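Local structure of putative membrane protein (Corynebacterium diphtheriae NCTC 13129, 3C8I) at residues T55-I60 with P95-T100; Y14-A19 with S111-E116; V30-V35 with N126-V131; P26-V31 with T51-A56. The protein is of unknown function, the chain being the C-terminal DUF3239-bearing part of a longer protein that probably spans the membrane by a helix. One frame throughout, in Å; residues are numbered along the deposited sequence.

Interaction 1 (T55-I60 with P95-T100)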
loop_
_atom_site.group_PDB
_atom_site.type_symbol
_atom_site.label_atom_id
_atom_site.label_comp_id
_atom_site.label_asym_id
_atom_site.label_seq_id
_atom_site.Cartn_x
_atom_site.Cartn_y
_atom_site.Cartn_z
ATOM N N THR B 55 8.168 6.461 10.917
ATOM C CA THR B 55 9.091 7.596 10.844
ATOM C C THR B 55 9.031 8.458 12.109
ATOM O O THR B 55 10.071 8.847 12.633
ATOM C CB THR B 55 8.825 8.419 9.569
ATOM O OG1 THR B 55 9.100 7.587 8.421
ATOM C CG2 THR B 55 9.691 9.649 9.541
ATOM N N ALA B 56 7.830 8.725 12.616
ATOM C CA ALA B 56 7.653 9.661 13.730
ATOM C C ALA B 56 6.563 9.227 14.708
ATOM O O ALA B 56 5.468 8.847 14.300
ATOM C CB ALA B 56 7.331 11.051 13.203
ATOM N N ILE B 57 6.869 9.310 16.000
ATOM C CA ILE B 57 5.858 9.145 17.042
ATOM C C ILE B 57 6.051 10.298 18.031
ATOM O O ILE B 57 7.130 10.418 18.609
ATOM C CB ILE B 57 6.022 7.819 17.819
ATOM C CG1 ILE B 57 6.021 6.602 16.870
ATOM C CG2 ILE B 57 4.929 7.711 18.873
ATOM C CD1 ILE B 57 6.288 5.278 17.552
ATOM N N PRO B 58 5.025 11.156 18.206
ATOM C CA PRO B 58 5.098 12.229 19.184
ATOM C C PRO B 58 5.571 11.731 20.545
ATOM O O PRO B 58 5.075 10.714 21.023
ATOM C CB PRO B 58 3.655 12.728 19.258
ATOM C CG PRO B 58 3.114 12.477 17.927
ATOM C CD PRO B 58 3.743 11.190 17.479
ATOM N N GLY B 59 6.517 12.440 21.152
ATOM C CA GLY B 59 7.088 12.020 22.428
ATOM C C GLY B 59 8.333 11.161 22.286
ATOM O O GLY B 59 9.156 11.130 23.181
ATOM N N ILE B 60 8.486 10.455 21.169
ATOM C CA ILE B 60 9.633 9.569 20.971
ATOM C C ILE B 60 10.708 10.257 20.134
ATOM O O ILE B 60 10.745 10.166 18.908
ATOM C CB ILE B 60 9.223 8.221 20.315
ATOM C CG1 ILE B 60 7.971 7.629 20.977
ATOM C CG2 ILE B 60 10.350 7.234 20.370
ATOM C CD1 ILE B 60 8.040 7.461 22.461
ATOM N N PRO B 95 0.641 3.384 16.910
ATOM C CA PRO B 95 0.784 3.981 18.222
ATOM C C PRO B 95 -0.408 4.850 18.589
ATOM O O PRO B 95 -0.867 5.640 17.758
ATOM C CB PRO B 95 2.033 4.852 18.110
ATOM C CG PRO B 95 2.448 4.817 16.714
ATOM C CD PRO B 95 1.621 3.873 15.935
ATOM N N ILE B 96 -0.892 4.729 19.826
ATOM C CA ILE B 96 -2.048 5.554 20.238
ATOM C C ILE B 96 -1.653 7.036 20.311
ATOM O O ILE B 96 -2.502 7.917 20.141
ATOM C CB ILE B 96 -2.777 5.078 21.538
ATOM C CG1 ILE B 96 -1.971 5.344 22.790
ATOM C CG2 ILE B 96 -3.162 3.620 21.476
ATOM C CD1 ILE B 96 -2.836 5.206 24.078
ATOM N N ALA B 97 -0.363 7.300 20.488
ATOM C CA ALA B 97 0.175 8.663 20.444
ATOM C C ALA B 97 -0.113 9.423 19.128
ATOM O O ALA B 97 0.068 10.637 19.103
ATOM C CB ALA B 97 1.655 8.658 20.723
ATOM N N TRP B 98 -0.514 8.739 18.054
ATOM C CA TRP B 98 -0.901 9.419 16.809
ATOM C C TRP B 98 -2.316 9.992 16.925
ATOM O O TRP B 98 -2.677 10.909 16.193
ATOM C CB TRP B 98 -0.886 8.471 15.615
ATOM C CG TRP B 98 0.471 8.045 15.116
ATOM C CD1 TRP B 98 1.689 8.550 15.475
ATOM C CD2 TRP B 98 0.722 7.053 14.119
ATOM N NE1 TRP B 98 2.696 7.906 14.778
ATOM C CE2 TRP B 98 2.128 6.978 13.942
ATOM C CE3 TRP B 98 -0.099 6.191 13.386
ATOM C CZ2 TRP B 98 2.722 6.080 13.045
ATOM C CZ3 TRP B 98 0.486 5.303 12.511
ATOM C CH2 TRP B 98 1.886 5.242 12.354
ATOM N N ALA B 99 -3.094 9.426 17.847
ATOM C CA ALA B 99 -4.491 9.802 18.096
ATOM C C ALA B 99 -4.711 10.768 19.267
ATOM O O ALA B 99 -5.735 11.462 19.286
ATOM C CB ALA B 99 -5.320 8.552 18.322
ATOM N N THR B 100 -3.810 10.801 20.252
ATOM C CA THR B 100 -3.974 11.692 21.420
ATOM C C THR B 100 -2.673 12.353 21.892
ATOM O O THR B 100 -1.668 11.670 22.057
ATOM C CB THR B 100 -4.598 10.936 22.643
ATOM O OG1 THR B 100 -4.554 11.788 23.804
ATOM C CG2 THR B 100 -3.830 9.646 22.961
#

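Interaction 2 (Y14-A19 with S111-E116)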
loop_
_atom_site.group_PDB
_atom_site.type_symbol
_atom_site.label_atom_id
_atom_site.label_comp_id
_atom_site.label_asym_id
_atom_site.label_seq_id
_atom_site.Cartn_x
_atom_site.Cartn_y
_atom_site.Cartn_z
ATOM N N TYR B 14 -11.437 -1.686 18.914
ATOM C CA TYR B 14 -10.082 -1.242 18.551
ATOM C C TYR B 14 -9.237 -1.345 19.809
ATOM O O TYR B 14 -8.911 -0.333 20.441
ATOM C CB TYR B 14 -10.096 0.205 18.024
ATOM C CG TYR B 14 -10.491 0.355 16.564
ATOM C CD1 TYR B 14 -11.747 0.857 16.194
ATOM C CD2 TYR B 14 -9.592 0.024 15.545
ATOM C CE1 TYR B 14 -12.097 0.997 14.838
ATOM C CE2 TYR B 14 -9.933 0.167 14.197
ATOM C CZ TYR B 14 -11.180 0.650 13.852
ATOM O OH TYR B 14 -11.500 0.781 12.517
ATOM N N ASP B 15 -8.893 -2.567 20.202
ATOM C CA ASP B 15 -8.321 -2.749 21.546
ATOM C C ASP B 15 -6.813 -2.586 21.648
ATOM O O ASP B 15 -6.105 -2.583 20.653
ATOM C CB ASP B 15 -8.775 -4.061 22.171
ATOM C CG ASP B 15 -9.563 -3.830 23.425
ATOM O OD1 ASP B 15 -9.039 -3.075 24.286
ATOM O OD2 ASP B 15 -10.690 -4.376 23.548
ATOM N N LEU B 16 -6.344 -2.410 22.873
ATOM C CA LEU B 16 -4.975 -2.028 23.103
ATOM C C LEU B 16 -4.068 -3.222 22.920
ATOM O O LEU B 16 -4.350 -4.297 23.428
ATOM C CB LEU B 16 -4.801 -1.472 24.513
ATOM C CG LEU B 16 -5.353 -0.061 24.711
ATOM C CD1 LEU B 16 -5.326 0.287 26.208
ATOM C CD2 LEU B 16 -4.568 0.957 23.845
ATOM N N VAL B 17 -2.959 -3.004 22.227
ATOM C CA VAL B 17 -1.904 -3.981 22.125
ATOM C C VAL B 17 -0.599 -3.325 22.575
ATOM O O VAL B 17 -0.389 -2.132 22.361
ATOM C CB VAL B 17 -1.792 -4.578 20.675
ATOM C CG1 VAL B 17 -3.106 -5.252 20.272
ATOM C CG2 VAL B 17 -1.402 -3.521 19.626
ATOM N N PRO B 18 0.287 -4.101 23.193
ATOM C CA PRO B 18 1.614 -3.542 23.437
ATOM C C PRO B 18 2.439 -3.469 22.150
ATOM O O PRO B 18 2.348 -4.368 21.299
ATOM C CB PRO B 18 2.239 -4.534 24.403
ATOM C CG PRO B 18 1.566 -5.809 24.109
ATOM C CD PRO B 18 0.179 -5.489 23.682
ATOM N N ALA B 19 3.213 -2.401 22.020
ATOM C CA ALA B 19 4.239 -2.295 20.988
ATOM C C ALA B 19 5.526 -1.738 21.615
ATOM O O ALA B 19 5.496 -1.150 22.712
ATOM C CB ALA B 19 3.748 -1.425 19.793
ATOM N N SER B 111 -0.208 1.125 31.369
ATOM C CA SER B 111 -0.517 0.373 32.588
ATOM C C SER B 111 -1.719 -0.574 32.420
ATOM O O SER B 111 -1.752 -1.630 33.044
ATOM C CB SER B 111 -0.730 1.325 33.778
ATOM O OG SER B 111 -1.709 2.301 33.469
ATOM N N THR B 112 -2.677 -0.215 31.572
ATOM C CA THR B 112 -3.838 -1.067 31.283
ATOM C C THR B 112 -3.462 -2.366 30.540
ATOM O O THR B 112 -4.087 -3.415 30.738
ATOM C CB THR B 112 -4.872 -0.308 30.421
ATOM O OG1 THR B 112 -5.422 0.785 31.163
ATOM C CG2 THR B 112 -5.990 -1.218 29.977
ATOM N N ILE B 113 -2.450 -2.302 29.677
ATOM C CA ILE B 113 -2.008 -3.503 28.963
ATOM C C ILE B 113 -1.346 -4.446 29.971
ATOM O O ILE B 113 -0.432 -4.042 30.696
ATOM C CB ILE B 113 -1.068 -3.171 27.760
ATOM C CG1 ILE B 113 -1.847 -2.433 26.667
ATOM C CG2 ILE B 113 -0.440 -4.445 27.174
ATOM C CD1 ILE B 113 -0.954 -1.613 25.757
ATOM N N PRO B 114 -1.839 -5.698 30.055
ATOM C CA PRO B 114 -1.242 -6.672 30.972
ATOM C C PRO B 114 0.290 -6.686 30.951
ATOM O O PRO B 114 0.912 -6.656 29.883
ATOM C CB PRO B 114 -1.810 -8.000 30.465
ATOM C CG PRO B 114 -3.157 -7.644 30.010
ATOM C CD PRO B 114 -3.009 -6.275 29.355
ATOM N N SER B 115 0.880 -6.702 32.141
ATOM C CA SER B 115 2.320 -6.797 32.310
ATOM C C SER B 115 2.893 -8.002 31.582
ATOM O O SER B 115 4.006 -7.940 31.063
ATOM C CB SER B 115 2.638 -6.910 33.796
ATOM O OG SER B 115 1.674 -7.743 34.425
ATOM N N GLU B 116 2.132 -9.096 31.562
ATOM C CA GLU B 116 2.572 -10.370 30.942
ATOM C C GLU B 116 2.627 -10.299 29.409
ATOM O O GLU B 116 3.472 -10.946 28.775
ATOM C CB GLU B 116 1.676 -11.539 31.386
ATOM C CG GLU B 116 0.161 -11.235 31.384
ATOM C CD GLU B 116 -0.372 -10.732 32.737
ATOM O OE1 GLU B 116 0.431 -10.359 33.624
ATOM O OE2 GLU B 116 -1.614 -10.697 32.910
#

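Interaction 3 (V30-V35 with N126-V131)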
loop_
_atom_site.group_PDB
_atom_site.type_symbol
_atom_site.label_atom_id
_atom_site.label_comp_id
_atom_site.label_asym_id
_atom_site.label_seq_id
_atom_site.Cartn_x
_atom_site.Cartn_y
_atom_site.Cartn_z
ATOM N N VAL B 30 11.668 0.777 13.826
ATOM C CA VAL B 30 10.817 -0.384 13.628
ATOM C C VAL B 30 10.190 -0.717 14.961
ATOM O O VAL B 30 10.878 -0.854 15.966
ATOM C CB VAL B 30 11.590 -1.614 13.062
ATOM C CG1 VAL B 30 10.687 -2.868 13.008
ATOM C CG2 VAL B 30 12.124 -1.324 11.682
ATOM N N VAL B 31 8.865 -0.792 14.971
ATOM C CA VAL B 31 8.129 -1.145 16.152
ATOM C C VAL B 31 7.614 -2.574 15.962
ATOM O O VAL B 31 7.301 -2.996 14.842
ATOM C CB VAL B 31 7.018 -0.109 16.443
ATOM C CG1 VAL B 31 6.289 -0.438 17.720
ATOM C CG2 VAL B 31 7.616 1.301 16.551
ATOM N N MET B 32 7.587 -3.330 17.054
ATOM C CA MET B 32 7.023 -4.685 17.081
ATOM C C MET B 32 5.846 -4.647 18.030
ATOM O O MET B 32 5.967 -4.090 19.118
ATOM C CB MET B 32 8.065 -5.696 17.594
ATOM C CG MET B 32 7.592 -7.183 17.627
ATOM S SD MET B 32 8.837 -8.373 18.296
ATOM C CE MET B 32 9.996 -8.236 16.998
ATOM N N ALA B 33 4.726 -5.241 17.635
ATOM C CA ALA B 33 3.546 -5.353 18.493
ATOM C C ALA B 33 3.162 -6.799 18.726
ATOM O O ALA B 33 3.403 -7.643 17.874
ATOM C CB ALA B 33 2.329 -4.582 17.882
ATOM N N LEU B 34 2.577 -7.077 19.896
ATOM C CA LEU B 34 2.012 -8.389 20.217
ATOM C C LEU B 34 0.507 -8.366 19.905
ATOM O O LEU B 34 -0.264 -7.651 20.544
ATOM C CB LEU B 34 2.280 -8.754 21.700
ATOM C CG LEU B 34 1.818 -10.149 22.167
ATOM C CD1 LEU B 34 2.674 -11.268 21.593
ATOM C CD2 LEU B 34 1.758 -10.268 23.693
ATOM N N VAL B 35 0.104 -9.150 18.909
ATOM C CA VAL B 35 -1.254 -9.136 18.396
ATOM C C VAL B 35 -1.902 -10.537 18.411
ATOM O O VAL B 35 -1.229 -11.584 18.441
ATOM C CB VAL B 35 -1.318 -8.535 16.949
ATOM C CG1 VAL B 35 -0.981 -7.035 16.951
ATOM C CG2 VAL B 35 -0.444 -9.306 15.963
ATOM N N ASN B 126 13.987 -9.651 20.206
ATOM C CA ASN B 126 15.113 -10.230 19.477
ATOM C C ASN B 126 14.719 -11.083 18.274
ATOM O O ASN B 126 15.561 -11.365 17.419
ATOM C CB ASN B 126 16.096 -10.979 20.433
ATOM C CG ASN B 126 15.429 -12.094 21.265
ATOM O OD1 ASN B 126 14.509 -12.773 20.815
ATOM N ND2 ASN B 126 15.943 -12.304 22.488
ATOM N N LYS B 127 13.432 -11.438 18.148
ATOM C CA LYS B 127 12.951 -12.171 16.958
ATOM C C LYS B 127 12.652 -11.277 15.752
ATOM O O LYS B 127 12.113 -11.764 14.761
ATOM C CB LYS B 127 11.715 -13.031 17.282
ATOM C CG LYS B 127 11.952 -14.096 18.340
ATOM C CD LYS B 127 10.890 -15.195 18.307
ATOM C CE LYS B 127 11.124 -16.287 19.372
ATOM N NZ LYS B 127 12.572 -16.533 19.766
ATOM N N LEU B 128 13.017 -9.995 15.817
ATOM C CA LEU B 128 12.787 -9.049 14.715
ATOM C C LEU B 128 13.122 -9.602 13.334
ATOM O O LEU B 128 12.383 -9.431 12.382
ATOM C CB LEU B 128 13.582 -7.746 14.952
ATOM C CG LEU B 128 13.533 -6.622 13.898
ATOM C CD1 LEU B 128 12.113 -6.107 13.712
ATOM C CD2 LEU B 128 14.486 -5.462 14.278
ATOM N N ASP B 129 14.270 -10.246 13.204
ATOM C CA ASP B 129 14.669 -10.707 11.878
ATOM C C ASP B 129 13.824 -11.887 11.429
ATOM O O ASP B 129 13.446 -11.925 10.285
ATOM C CB ASP B 129 16.174 -10.968 11.828
ATOM C CG ASP B 129 16.970 -9.665 11.903
ATOM O OD1 ASP B 129 16.781 -8.811 10.997
ATOM O OD2 ASP B 129 17.744 -9.473 12.873
ATOM N N GLN B 130 13.476 -12.807 12.332
ATOM C CA GLN B 130 12.489 -13.845 12.011
ATOM C C GLN B 130 11.167 -13.232 11.516
ATOM O O GLN B 130 10.631 -13.657 10.483
ATOM C CB GLN B 130 12.219 -14.744 13.217
ATOM C CG GLN B 130 13.369 -15.665 13.620
ATOM C CD GLN B 130 13.038 -16.441 14.895
ATOM O OE1 GLN B 130 11.963 -17.055 15.007
ATOM N NE2 GLN B 130 13.943 -16.397 15.867
ATOM N N VAL B 131 10.653 -12.222 12.232
ATOM C CA VAL B 131 9.382 -11.576 11.821
ATOM C C VAL B 131 9.514 -10.951 10.454
ATOM O O VAL B 131 8.643 -11.112 9.592
ATOM C CB VAL B 131 8.884 -10.478 12.797
ATOM C CG1 VAL B 131 7.543 -9.906 12.285
ATOM C CG2 VAL B 131 8.742 -11.031 14.180
#

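Interaction 4 (P26-V31 with T51-A56)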
loop_
_atom_site.group_PDB
_atom_site.type_symbol
_atom_site.label_atom_id
_atom_site.label_comp_id
_atom_site.label_asym_id
_atom_site.label_seq_id
_atom_site.Cartn_x
_atom_site.Cartn_y
_atom_site.Cartn_z
ATOM N N PRO B 26 18.755 5.941 11.144
ATOM C CA PRO B 26 18.742 7.399 10.975
ATOM C C PRO B 26 17.400 8.004 10.549
ATOM O O PRO B 26 17.000 9.032 11.085
ATOM C CB PRO B 26 19.820 7.631 9.913
ATOM C CG PRO B 26 20.744 6.469 10.062
ATOM C CD PRO B 26 19.842 5.312 10.368
ATOM N N ARG B 27 16.698 7.376 9.613
ATOM C CA ARG B 27 15.471 7.964 9.079
ATOM C C ARG B 27 14.170 7.412 9.680
ATOM O O ARG B 27 13.110 8.002 9.467
ATOM C CB ARG B 27 15.422 7.789 7.560
ATOM C CG ARG B 27 16.596 8.450 6.850
ATOM C CD ARG B 27 16.154 9.147 5.565
ATOM N NE ARG B 27 17.287 9.845 4.971
ATOM C CZ ARG B 27 18.293 9.242 4.347
ATOM N NH1 ARG B 27 18.308 7.910 4.212
ATOM N NH2 ARG B 27 19.292 9.971 3.849
ATOM N N ASP B 28 14.241 6.283 10.389
ATOM C CA ASP B 28 13.041 5.674 10.943
ATOM C C ASP B 28 13.334 4.662 12.053
ATOM O O ASP B 28 14.481 4.417 12.406
ATOM C CB ASP B 28 12.184 5.047 9.828
ATOM C CG ASP B 28 12.765 3.763 9.278
ATOM O OD1 ASP B 28 13.997 3.663 9.154
ATOM O OD2 ASP B 28 11.965 2.846 8.953
ATOM N N MET B 29 12.261 4.131 12.630
ATOM C CA MET B 29 12.325 3.091 13.625
ATOM C C MET B 29 11.401 1.937 13.254
ATOM O O MET B 29 10.460 2.093 12.473
ATOM C CB MET B 29 11.963 3.645 15.014
ATOM C CG MET B 29 10.508 4.051 15.262
ATOM S SD MET B 29 10.371 5.238 16.685
ATOM C CE MET B 29 10.049 6.796 15.856
ATOM N N VAL B 30 11.668 0.777 13.826
ATOM C CA VAL B 30 10.817 -0.384 13.628
ATOM C C VAL B 30 10.190 -0.717 14.961
ATOM O O VAL B 30 10.878 -0.854 15.966
ATOM C CB VAL B 30 11.590 -1.614 13.062
ATOM C CG1 VAL B 30 10.687 -2.868 13.008
ATOM C CG2 VAL B 30 12.124 -1.324 11.682
ATOM N N VAL B 31 8.865 -0.792 14.971
ATOM C CA VAL B 31 8.129 -1.145 16.152
ATOM C C VAL B 31 7.614 -2.574 15.962
ATOM O O VAL B 31 7.301 -2.996 14.842
ATOM C CB VAL B 31 7.018 -0.109 16.443
ATOM C CG1 VAL B 31 6.289 -0.438 17.720
ATOM C CG2 VAL B 31 7.616 1.301 16.551
ATOM N N THR B 51 5.391 -6.347 12.890
ATOM C CA THR B 51 6.274 -5.205 12.856
ATOM C C THR B 51 5.852 -4.143 11.861
ATOM O O THR B 51 5.127 -4.405 10.894
ATOM C CB THR B 51 7.759 -5.612 12.574
ATOM O OG1 THR B 51 7.841 -6.288 11.320
ATOM C CG2 THR B 51 8.359 -6.448 13.739
ATOM N N ARG B 52 6.321 -2.925 12.103
ATOM C CA ARG B 52 6.014 -1.801 11.249
ATOM C C ARG B 52 7.111 -0.759 11.312
ATOM O O ARG B 52 7.553 -0.375 12.389
ATOM C CB ARG B 52 4.708 -1.147 11.695
ATOM C CG ARG B 52 4.278 0.016 10.855
ATOM C CD ARG B 52 2.931 0.587 11.323
ATOM N NE ARG B 52 2.500 1.703 10.482
ATOM C CZ ARG B 52 1.247 2.126 10.345
ATOM N NH1 ARG B 52 0.272 1.554 11.038
ATOM N NH2 ARG B 52 0.967 3.153 9.529
ATOM N N ASN B 53 7.497 -0.286 10.142
ATOM C CA ASN B 53 8.455 0.795 10.013
ATOM C C ASN B 53 7.744 2.125 10.173
ATOM O O ASN B 53 6.753 2.402 9.485
ATOM C CB ASN B 53 9.180 0.687 8.688
ATOM C CG ASN B 53 10.318 -0.320 8.735
ATOM O OD1 ASN B 53 11.495 0.062 8.768
ATOM N ND2 ASN B 53 9.984 -1.607 8.749
ATOM N N ILE B 54 8.211 2.923 11.123
ATOM C CA ILE B 54 7.560 4.180 11.495
ATOM C C ILE B 54 8.558 5.332 11.495
ATOM O O ILE B 54 9.682 5.200 11.992
ATOM C CB ILE B 54 6.870 4.053 12.890
ATOM C CG1 ILE B 54 5.693 3.061 12.801
ATOM C CG2 ILE B 54 6.363 5.421 13.406
ATOM C CD1 ILE B 54 5.031 2.774 14.201
ATOM N N THR B 55 8.168 6.461 10.917
ATOM C CA THR B 55 9.091 7.596 10.844
ATOM C C THR B 55 9.031 8.458 12.109
ATOM O O THR B 55 10.071 8.847 12.633
ATOM C CB THR B 55 8.825 8.419 9.569
ATOM O OG1 THR B 55 9.100 7.587 8.421
ATOM C CG2 THR B 55 9.691 9.649 9.541
ATOM N N ALA B 56 7.830 8.725 12.616
ATOM C CA ALA B 56 7.653 9.661 13.730
ATOM C C ALA B 56 6.563 9.227 14.708
ATOM O O ALA B 56 5.468 8.847 14.300
ATOM C CB ALA B 56 7.331 11.051 13.203
HETATM O O HOH W 1 12.493 8.389 12.766
#

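Interaction 1 (T55-I60 with P95-T100)
W98 gives its indole NE1 to the carbonyl oxygen of A56, with NE1 and O 3.0 Å apart and an N-H...O angle of 155°. The oxygen is approached in its own carbonyl plane but lies 16° out of the indole plane, and the bond is somewhat bent. Beside it at the same edge of the indole stands the P58 ring, whose CD comes within 3.9 Å of W98 CD1; the two side chains cross at about a right angle. P58 also lays its CG 3.7 Å from the carbonyl oxygen of A97. One indole face is covered by P95, whose CD sits over the ring centre, so the tryptophan is gripped at an edge by one segment and on a face by its own. P58 of the second subunit also packs against W98, which makes the contact part of a subunit interface.

I57 lies against P95, A97 and W98. With its CG2 anti to the backbone N (CG1 at chi1 -55°), the CG2 methyl reaches A97 CB at 3.9 Å, while CD1 runs past to P95 CG at 4.0 Å. Two local turns set the stage. A type II turn from I57 to I60 is closed by I60 N to I57 O, and the 3-10 turn 96-98, begun by the bond from W98 N to P95 O, points A97 CB at the 55-60 loop, while W98 reaches that loop by its indole edge.

Further out, I57 and P95 both rest on I71 of strand 70-80, W98 lies against R52 and I54 of strand 47-54, and A97 packs on I106 of helix 103-112.

Interaction 2 (Y14-A19 with S111-E116)
The first strand of the antiparallel sheet meets the link between two consecutive helices here: segment 14-19 runs into strand 16-24, while segment 111-116 joins helix 103-112 to helix 115-124. I113, the first residue to leave helical geometry, and P114, the N-cap residue of the next helix, form this corner, and I113 carries most of the contact. Its two branches lie on the same stretch of strand, one toward L16 and the other toward P18. CG1 lies 3.8 Å from L16 CB, and its CG2, placed anti to the backbone N by a chi1 of -67°, turns to the pyrrolidine ring of P18, reaching CD at 3.7 Å and its CB and CG only slightly farther away. L16 also meets T112, crossing it at about a right angle, with CD1 4.1 Å from the CG2 methyl of T112, whose hydroxyl is bonded back to R108 O in the helix.

W118 of helix 115-124 touches both P18 and I113, and L16 packs on V74 of strand 70-80, so the link between the two helices rests on strand 16-24. Between the L16 and P18 contacts, the tip of I113 reaches the strand backbone itself, with CD1 3.5 Å from V17 O.

Interaction 3 (V30-V35 with N126-V131)
V30 is the first residue of the strand segment to meet helix 128-132, and it does so through one methyl: CG1 lies 3.6 Å from CD1 of L128, the two side chains slanting past each other. L128 has its CG anti to the backbone N (chi1 178°), which carries its branched end in toward the strand although its CB does not itself point at the strand. V31, next in sequence, has its side chain on the other face of the sheet. M32 then points back to the helix and stands where the two backbones come closest. Extended through its first two torsions and bent at the sulfur (chi3 -68°), it brings CE against the first turn of the helix, 3.7 Å from L128 N and 4.2 Å from both L128 CB and V131 CG2. K127 occupies the N-cap position there, and its carbonyl oxygen accepts from V131 N at 3.0 Å. L121 of helix 115-124 also touches M32, while T51 of strand 47-54 lies against L128.

The contact is therefore made by methyl and methylene groups and by a methionine methyl resting on the helix backbone. Burial of apolar groups, without a polar bond between the two segments, is what it contributes: M32 CE meets the helix start and, beside it, V30 meets L128.

Interaction 4 (P26-V31 with T51-A56)
M29 O takes the hydrogen of I54 N at 2.8 Å, in a bond that is almost straight (177°). The return bond, M29 N to I54 O at 2.9 Å, completes a hydrogen-bonded antiparallel pair. Two residues on, V31 and R52 form a second such pair; V31 N bonds to R52 O and R52 N to V31 O. Between them V30 and N53 make a non-hydrogen-bonded pair. Past the second pair, T51 CA comes within 3.1 Å of V31 O in a CA-H...O contact.

On the face bearing M29, V31, R52 and I54, V31 CG2 touches I54 CD1 at 3.8 Å. M29 starts with CG between the backbone N and carbonyl carbon (chi1 70°), then bends so that CE lies 3.8 Å from T55 O. Across on the other face, V30 CG1 lies 4.0 Å from T51 CB.

Backbone bonding thus sets the strand register, while the charged side chains turn to partners beyond the hairpin: R52 carries its guanidinium to the P93 carbonyl of its own chain and to W98 O of the second subunit, and R27, just ahead of the strand, forms a salt bridge with E23 of the third subunit.

Interactions 3 and 4 share V30 and V31 on strand 29-36: interaction 4 pairs this strand with 47-54 by backbone hydrogen bonds, and interaction 3 covers it with a helix by apolar packing. Interaction 2 reaches the neighbouring strand 16-24 on the opposite side of the chain's centre from both, and is likewise apolar but only partly buried. Interaction 1 is buried like interaction 3, yet joins two loops and includes an indole-to-carbonyl bond. It continues interaction 4 through T55 and A56, with W98 packed on R52 and I54, and touches interaction 2 where I96 meets L16. Interactions 1 and 4 both border the second subunit, whereas interaction 3 lies within one chain.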